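Endoribonuclease ToxN (Pectobacterium atrosepticum, PDB 2XDB) cleaves RNA at AAA(U/G) sequences as the toxin of a type III toxin-antitoxin system, and binds a single repeat of the ToxI RNA. Local coordinates at residues 111-114 and 115-119. Sequence-based numbering, arbitrary orientation.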
loop_
_atom_site.group_PDB
_atom_site.type_symbol
_atom_site.label_atom_id
_atom_site.label_comp_id
_atom_site.label_asym_id
_atom_site.label_seq_id
_atom_site.Cartn_x
_atom_site.Cartn_y
_atom_site.Cartn_z
ATOM N N LYS A 111 5.727 -7.429 -15.141
ATOM C CA LYS A 111 5.444 -8.694 -14.465
ATOM C C LYS A 111 6.683 -9.243 -13.770
ATOM O O LYS A 111 6.613 -9.651 -12.617
ATOM C CB LYS A 111 4.883 -9.722 -15.437
ATOM C CG LYS A 111 4.316 -10.955 -14.789
ATOM C CD LYS A 111 3.512 -11.761 -15.807
ATOM C CE LYS A 111 2.972 -13.036 -15.195
ATOM N NZ LYS A 111 2.332 -13.948 -16.187
ATOM N N ARG A 112 7.822 -9.242 -14.457
ATOM C CA ARG A 112 9.064 -9.700 -13.834
ATOM C C ARG A 112 9.364 -8.921 -12.557
ATOM O O ARG A 112 9.784 -9.496 -11.549
ATOM C CB ARG A 112 10.257 -9.600 -14.790
ATOM C CG ARG A 112 10.184 -10.513 -15.995
ATOM C CD ARG A 112 11.437 -10.384 -16.861
ATOM N NE ARG A 112 11.102 -10.429 -18.284
ATOM C CZ ARG A 112 11.057 -9.362 -19.079
ATOM N NH1 ARG A 112 10.736 -9.492 -20.363
ATOM N NH2 ARG A 112 11.347 -8.162 -18.591
ATOM N N MET A 113 9.153 -7.614 -12.612
ATOM C CA MET A 113 9.409 -6.748 -11.471
ATOM C C MET A 113 8.475 -7.133 -10.335
ATOM O O MET A 113 8.908 -7.293 -9.194
ATOM C CB MET A 113 9.200 -5.270 -11.847
ATOM C CG MET A 113 9.906 -4.299 -10.927
ATOM S SD MET A 113 9.307 -2.613 -11.052
ATOM C CE MET A 113 7.589 -2.856 -10.619
ATOM N N LEU A 114 7.191 -7.281 -10.652
ATOM C CA LEU A 114 6.219 -7.727 -9.660
ATOM C C LEU A 114 6.727 -8.974 -8.924
ATOM O O LEU A 114 6.579 -9.106 -7.709
ATOM C CB LEU A 114 4.868 -7.999 -10.317
ATOM C CG LEU A 114 4.146 -6.752 -10.823
ATOM C CD1 LEU A 114 2.825 -7.111 -11.467
ATOM C CD2 LEU A 114 3.929 -5.797 -9.663
ATOM N N TYR A 115 7.357 -9.875 -9.660
ATOM C CA TYR A 115 7.799 -11.117 -9.059
ATOM C C TYR A 115 9.067 -10.972 -8.261
ATOM O O TYR A 115 9.326 -11.764 -7.358
ATOM C CB TYR A 115 7.955 -12.205 -10.104
ATOM C CG TYR A 115 6.659 -12.898 -10.388
ATOM C CD1 TYR A 115 5.860 -13.365 -9.349
ATOM C CD2 TYR A 115 6.224 -13.080 -11.684
ATOM C CE1 TYR A 115 4.668 -14.000 -9.610
ATOM C CE2 TYR A 115 5.040 -13.720 -11.954
ATOM C CZ TYR A 115 4.265 -14.171 -10.920
ATOM O OH TYR A 115 3.086 -14.795 -11.212
ATOM N N LYS A 116 9.873 -9.974 -8.583
ATOM C CA LYS A 116 11.031 -9.716 -7.743
ATOM C C LYS A 116 10.534 -9.048 -6.467
ATOM O O LYS A 116 11.041 -9.294 -5.379
ATOM C CB LYS A 116 12.050 -8.852 -8.473
ATOM C CG LYS A 116 12.813 -9.597 -9.565
ATOM C CD LYS A 116 13.813 -10.563 -8.957
ATOM C CE LYS A 116 14.623 -11.277 -10.014
ATOM N NZ LYS A 116 15.456 -12.357 -9.406
ATOM N N GLN A 117 9.506 -8.224 -6.607
ATOM C CA GLN A 117 8.915 -7.576 -5.458
ATOM C C GLN A 117 8.232 -8.583 -4.527
ATOM O O GLN A 117 8.422 -8.539 -3.298
ATOM C CB GLN A 117 7.940 -6.495 -5.912
ATOM C CG GLN A 117 8.617 -5.229 -6.387
ATOM C CD GLN A 117 7.622 -4.221 -6.938
ATOM O OE1 GLN A 117 6.655 -4.595 -7.602
ATOM N NE2 GLN A 117 7.857 -2.935 -6.671
ATOM N N LEU A 118 7.440 -9.483 -5.114
ATOM C CA LEU A 118 6.641 -10.437 -4.337
ATOM C C LEU A 118 7.563 -11.263 -3.455
ATOM O O LEU A 118 7.300 -11.473 -2.272
ATOM C CB LEU A 118 5.867 -11.370 -5.265
ATOM C CG LEU A 118 4.466 -11.838 -4.893
ATOM C CD1 LEU A 118 4.260 -13.250 -5.389
ATOM C CD2 LEU A 118 4.220 -11.767 -3.409
ATOM N N GLN A 119 8.658 -11.726 -4.041
ATOM C CA GLN A 119 9.535 -12.626 -3.322
ATOM C C GLN A 119 10.140 -11.901 -2.144
ATOM O O GLN A 119 10.363 -12.490 -1.092
ATOM C CB GLN A 119 10.636 -13.171 -4.221
ATOM C CG GLN A 119 11.377 -14.339 -3.600
ATOM C CD GLN A 119 12.686 -14.623 -4.294
ATOM O OE1 GLN A 119 12.814 -14.437 -5.510
ATOM N NE2 GLN A 119 13.670 -15.077 -3.529
HETATM O O HOH W 1 2.598 -16.032 -13.472
#
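Met113 O takes the N-H of Gln117 at 2.8 Å, with an N-H...O angle of 160°, and a weaker, bent bond from Lys116 N. The matching bond from Leu118 N to Leu114 O, also 2.8 Å, continues the i to i+4 pattern of an alpha helix, here the middle of helix 109-123. Side chains three or four residues apart meet along it. Those of Lys111 and Tyr115 leave the helix together and stay abreast: CG of Lys111 is anti to the backbone N (chi1 -169°) and the chain beyond it is extended, which carries its methylenes alongside the ring, Lys111 CE coming 3.9 Å from Tyr115 CE2. At the far end one water joins the two, 2.6 Å from Tyr115 OH but only weakly bound to Lys111 NZ, whose stronger partners are the carbonyls of Leu102 and Met105. Elsewhere on the helix, Gln117 OE1 makes van der Waals contacts with two methyl groups, 3.6 Å from both Met113 CE and Leu114 CD2, while the bond from its NE2 to Leu81 O helps to fix how the amide is turned; Phe3 of strand 3-6 touches Leu114, Gln117 and Leu118. Lys116 instead forms a salt bridge with Glu73, near a bound cobalt ion. The polar ends thus bind the helix in two directions: Lys111 to the segment before it, Lys116 and Gln117 to strands 69-73 and 80-91.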